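Local structure of mandelate racemase/muconate lactonizing protein (Paenibacillus sp., 3V5C) at residues Asp302-Tyr313 with Val329-Asp338. The protein probably catalyses the dehydration of galacturonate, as a magnesium-binding member of the enolase superfamily. The protein carries 1 engineered substitution. Numbering follows the deposited sequence.
Sequences DAHGLRSAPHCY and VRNFEFVEYD
The Asp-302 carboxylate, held beside its own backbone N (chi1 -74°) and so brought up to Arg-330 and Asn-331, takes their consecutive amides: OD2 accepts from Arg-330 N on its syn side at 2.8 Å, and OD1 from Asn-331 N above the carboxylate plane at 2.9 Å. With an alanine here, both amides are likely to lose their shared acceptor, leaving the inverse gamma turn centred on Asn-331 freer to shift. Asn-331 replies with ND2 to Leu-306 O (3.1 Å), and a single parallel bridge follows, Ser-308 N to Asn-331 O and Glu-333 N to Ser-308 O.

Among the charged groups, Arg-307 NH1 meets Glu-333 OE2 on its syn side at 2.8 Å in a salt bridge, the guanidinium and carboxylate planes 64° apart; OE1 hydrogen-bonds Tyr-230. Glu-336, extended beyond CG, lifts OE1 to Cys-312 N (2.9 Å); its OE2 forms a salt bridge with Lys-168 and a hydrogen bond with Thr-133.

Beyond Ala-309 water also joins the backbones, linking Pro-310 O to Glu-336 N and Cys-312 O to Glu-336 O. Apolar contact is slight: Pro-310 CD touches Phe-332 CE2 (3.6 Å), the side chains crossing at about a right angle.

Strand 307-308, parallel to 281-282, thus bridges to the run leading into strand 335-337, itself beside 126-135, consistent with closure of the enolase-type barrel, with helix 317-325 packed against Pro-310 and Cys-312.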
loop_
_atom_site.group_PDB
_atom_site.type_symbol
_atom_site.label_atom_id
_atom_site.label_comp_id
_atom_site.label_asym_id
_atom_site.label_seq_id
_atom_site.Cartn_x
_atom_site.Cartn_y
_atom_site.Cartn_z
ATOM N N ASP A 302 -15.497 -5.693 5.273
ATOM C CA ASP A 302 -16.254 -4.964 6.305
ATOM C C ASP A 302 -17.446 -5.806 6.780
ATOM O O ASP A 302 -17.767 -5.839 7.980
ATOM C CB ASP A 302 -16.801 -3.634 5.768
ATOM C CG ASP A 302 -15.733 -2.541 5.600
ATOM O OD1 ASP A 302 -14.641 -2.612 6.196
ATOM O OD2 ASP A 302 -16.028 -1.579 4.846
ATOM N N ALA A 303 -18.096 -6.472 5.828
ATOM C CA ALA A 303 -19.310 -7.254 6.106
ATOM C C ALA A 303 -19.041 -8.415 7.061
ATOM O O ALA A 303 -19.950 -8.912 7.744
ATOM C CB ALA A 303 -19.926 -7.741 4.792
ATOM N N HIS A 304 -17.783 -8.834 7.099
ATOM C CA HIS A 304 -17.334 -9.923 7.970
ATOM C C HIS A 304 -16.604 -9.446 9.217
ATOM O O HIS A 304 -16.165 -10.265 10.025
ATOM C CB HIS A 304 -16.452 -10.893 7.184
ATOM C CG HIS A 304 -17.222 -11.800 6.277
ATOM N ND1 HIS A 304 -17.441 -11.516 4.947
ATOM C CD2 HIS A 304 -17.836 -12.984 6.517
ATOM C CE1 HIS A 304 -18.155 -12.488 4.403
ATOM N NE2 HIS A 304 -18.410 -13.387 5.336
ATOM N N GLY A 305 -16.472 -8.128 9.367
ATOM C CA GLY A 305 -15.769 -7.538 10.487
ATOM C C GLY A 305 -14.269 -7.700 10.326
ATOM O O GLY A 305 -13.518 -7.617 11.304
ATOM N N LEU A 306 -13.829 -7.906 9.090
ATOM C CA LEU A 306 -12.404 -8.071 8.820
ATOM C C LEU A 306 -11.766 -6.727 8.462
ATOM O O LEU A 306 -12.464 -5.788 8.071
ATOM C CB LEU A 306 -12.196 -9.089 7.701
ATOM C CG LEU A 306 -12.579 -10.523 8.075
ATOM C CD1 LEU A 306 -12.626 -11.407 6.824
ATOM C CD2 LEU A 306 -11.606 -11.087 9.120
ATOM N N ARG A 307 -10.440 -6.649 8.577
ATOM C CA ARG A 307 -9.730 -5.388 8.412
ATOM C C ARG A 307 -8.969 -5.341 7.097
ATOM O O ARG A 307 -8.471 -6.360 6.626
ATOM C CB ARG A 307 -8.738 -5.198 9.564
ATOM C CG ARG A 307 -9.405 -5.128 10.930
ATOM C CD ARG A 307 -8.412 -5.530 11.991
ATOM N NE ARG A 307 -9.043 -5.685 13.298
ATOM C CZ ARG A 307 -9.088 -4.732 14.214
ATOM N NH1 ARG A 307 -8.560 -3.540 13.961
ATOM N NH2 ARG A 307 -9.669 -4.963 15.385
ATOM N N SER A 308 -8.860 -4.140 6.541
ATOM C CA SER A 308 -8.207 -3.909 5.261
ATOM C C SER A 308 -6.931 -3.095 5.473
ATOM O O SER A 308 -6.967 -2.011 6.057
ATOM C CB SER A 308 -9.143 -3.108 4.340
ATOM O OG SER A 308 -10.289 -3.866 3.963
ATOM N N ALA A 309 -5.813 -3.598 4.964
ATOM C CA ALA A 309 -4.553 -2.867 5.004
ATOM C C ALA A 309 -3.810 -3.120 3.713
ATOM O O ALA A 309 -2.946 -3.983 3.647
ATOM C CB ALA A 309 -3.702 -3.303 6.206
ATOM N N PRO A 310 -4.175 -2.389 2.659
ATOM C CA PRO A 310 -3.612 -2.626 1.331
ATOM C C PRO A 310 -2.105 -2.540 1.327
ATOM O O PRO A 310 -1.521 -1.583 1.855
ATOM C CB PRO A 310 -4.194 -1.486 0.494
ATOM C CG PRO A 310 -5.477 -1.156 1.186
ATOM C CD PRO A 310 -5.178 -1.312 2.655
ATOM N N HIS A 311 -1.464 -3.546 0.751
ATOM C CA HIS A 311 -0.019 -3.511 0.631
ATOM C C HIS A 311 0.413 -2.430 -0.347
ATOM O O HIS A 311 -0.212 -2.194 -1.392
ATOM C CB HIS A 311 0.503 -4.882 0.180
ATOM C CG HIS A 311 1.953 -4.888 -0.182
ATOM N ND1 HIS A 311 2.412 -4.552 -1.436
ATOM C CD2 HIS A 311 3.052 -5.189 0.553
ATOM C CE1 HIS A 311 3.729 -4.652 -1.463
ATOM N NE2 HIS A 311 4.141 -5.033 -0.270
ATOM N N CYS A 312 1.493 -1.752 -0.010
ATOM C CA CYS A 312 2.101 -0.848 -0.956
ATOM C C CYS A 312 3.580 -0.812 -0.665
ATOM O O CYS A 312 4.001 -0.377 0.400
ATOM C CB CYS A 312 1.515 0.558 -0.846
ATOM S SG CYS A 312 2.217 1.642 -2.095
ATOM N N TYR A 313 4.355 -1.288 -1.621
ATOM C CA TYR A 313 5.798 -1.176 -1.574
ATOM C C TYR A 313 6.299 -1.364 -2.979
ATOM O O TYR A 313 5.817 -2.243 -3.701
ATOM C CB TYR A 313 6.454 -2.179 -0.629
ATOM C CG TYR A 313 7.870 -1.751 -0.288
ATOM C CD1 TYR A 313 8.110 -0.819 0.707
ATOM C CD2 TYR A 313 8.955 -2.234 -1.015
ATOM C CE1 TYR A 313 9.410 -0.418 1.017
ATOM C CE2 TYR A 313 10.266 -1.824 -0.729
ATOM C CZ TYR A 313 10.479 -0.918 0.284
ATOM O OH TYR A 313 11.763 -0.498 0.589
ATOM N N VAL A 329 -13.847 2.272 2.741
ATOM C CA VAL A 329 -13.740 1.040 3.521
ATOM C C VAL A 329 -13.823 1.378 4.996
ATOM O O VAL A 329 -13.078 2.233 5.483
ATOM C CB VAL A 329 -12.406 0.342 3.225
ATOM C CG1 VAL A 329 -12.272 -0.946 4.037
ATOM C CG2 VAL A 329 -12.265 0.055 1.737
ATOM N N ARG A 330 -14.751 0.743 5.701
ATOM C CA ARG A 330 -14.965 1.059 7.098
ATOM C C ARG A 330 -13.749 0.653 7.936
ATOM O O ARG A 330 -13.203 1.465 8.687
ATOM C CB ARG A 330 -16.231 0.392 7.656
ATOM C CG ARG A 330 -16.447 0.747 9.133
ATOM C CD ARG A 330 -17.758 0.216 9.712
ATOM N NE ARG A 330 -17.759 -1.243 9.808
ATOM C CZ ARG A 330 -18.440 -2.048 8.991
ATOM N NH1 ARG A 330 -19.187 -1.542 8.022
ATOM N NH2 ARG A 330 -18.381 -3.360 9.152
ATOM N N ASN A 331 -13.345 -0.608 7.812
ATOM C CA ASN A 331 -12.281 -1.138 8.652
ATOM C C ASN A 331 -10.897 -0.958 8.007
ATOM O O ASN A 331 -10.099 -1.872 7.966
ATOM C CB ASN A 331 -12.539 -2.617 8.967
ATOM C CG ASN A 331 -13.773 -2.836 9.837
ATOM O OD1 ASN A 331 -14.216 -1.951 10.560
ATOM N ND2 ASN A 331 -14.323 -4.048 9.773
ATOM N N PHE A 332 -10.616 0.245 7.533
ATOM C CA PHE A 332 -9.335 0.542 6.901
ATOM C C PHE A 332 -8.330 0.796 8.016
ATOM O O PHE A 332 -8.564 1.635 8.898
ATOM C CB PHE A 332 -9.449 1.801 6.021
ATOM C CG PHE A 332 -8.207 2.091 5.247
ATOM C CD1 PHE A 332 -7.194 2.857 5.806
ATOM C CD2 PHE A 332 -8.043 1.590 3.971
ATOM C CE1 PHE A 332 -6.036 3.108 5.098
ATOM C CE2 PHE A 332 -6.890 1.850 3.256
ATOM C CZ PHE A 332 -5.894 2.624 3.827
ATOM N N GLU A 333 -7.211 0.076 7.974
ATOM C CA GLU A 333 -6.221 0.136 9.045
ATOM C C GLU A 333 -5.198 1.270 8.885
ATOM O O GLU A 333 -5.138 2.177 9.718
ATOM C CB GLU A 333 -5.501 -1.225 9.144
ATOM C CG GLU A 333 -6.387 -2.323 9.679
ATOM C CD GLU A 333 -6.607 -2.211 11.165
ATOM O OE1 GLU A 333 -5.620 -2.028 11.914
ATOM O OE2 GLU A 333 -7.769 -2.302 11.585
ATOM N N PHE A 334 -4.376 1.196 7.843
ATOM C CA PHE A 334 -3.254 2.118 7.677
ATOM C C PHE A 334 -2.880 2.269 6.216
ATOM O O PHE A 334 -3.007 1.323 5.440
ATOM C CB PHE A 334 -1.980 1.556 8.313
ATOM C CG PHE A 334 -1.972 1.515 9.805
ATOM C CD1 PHE A 334 -1.636 2.641 10.534
ATOM C CD2 PHE A 334 -2.178 0.319 10.469
ATOM C CE1 PHE A 334 -1.593 2.602 11.906
ATOM C CE2 PHE A 334 -2.137 0.275 11.851
ATOM C CZ PHE A 334 -1.834 1.417 12.567
ATOM N N VAL A 335 -2.362 3.439 5.867
ATOM C CA VAL A 335 -1.588 3.618 4.649
ATOM C C VAL A 335 -0.145 3.134 4.920
ATOM O O VAL A 335 0.495 3.570 5.874
ATOM C CB VAL A 335 -1.593 5.104 4.244
ATOM C CG1 VAL A 335 -0.611 5.362 3.104
ATOM C CG2 VAL A 335 -2.997 5.522 3.835
ATOM N N GLU A 336 0.363 2.229 4.082
ATOM C CA GLU A 336 1.751 1.764 4.193
ATOM C C GLU A 336 2.670 2.803 3.544
ATOM O O GLU A 336 2.665 2.967 2.321
ATOM C CB GLU A 336 1.899 0.387 3.519
ATOM C CG GLU A 336 3.300 -0.165 3.599
ATOM C CD GLU A 336 3.417 -1.637 3.263
ATOM O OE1 GLU A 336 2.455 -2.227 2.718
ATOM O OE2 GLU A 336 4.503 -2.210 3.534
ATOM N N TYR A 337 3.458 3.510 4.366
ATOM C CA TYR A 337 4.195 4.699 3.908
ATOM C C TYR A 337 5.705 4.490 3.758
ATOM O O TYR A 337 6.375 4.053 4.706
ATOM C CB TYR A 337 3.945 5.888 4.843
ATOM C CG TYR A 337 4.472 7.177 4.288
ATOM C CD1 TYR A 337 5.756 7.619 4.598
ATOM C CD2 TYR A 337 3.708 7.950 3.421
ATOM C CE1 TYR A 337 6.250 8.797 4.080
ATOM C CE2 TYR A 337 4.193 9.137 2.899
ATOM C CZ TYR A 337 5.470 9.551 3.232
ATOM O OH TYR A 337 5.973 10.734 2.719
ATOM N N ASP A 338 6.204 4.802 2.561
ATOM C CA ASP A 338 7.627 4.849 2.232
ATOM C C ASP A 338 7.893 6.282 1.753
ATOM O O ASP A 338 7.155 6.804 0.919
ATOM C CB ASP A 338 7.905 3.843 1.102
ATOM C CG ASP A 338 9.362 3.407 1.013
ATOM O OD1 ASP A 338 10.153 3.660 1.959
ATOM O OD2 ASP A 338 9.700 2.774 -0.020
HETATM O O HOH W 1 -1.342 1.309 2.016
HETATM O O HOH W 2 -1.705 -1.031 4.577
HETATM O O HOH W 3 4.833 2.170 0.680
HETATM O O HOH W 4 11.909 1.492 2.466
#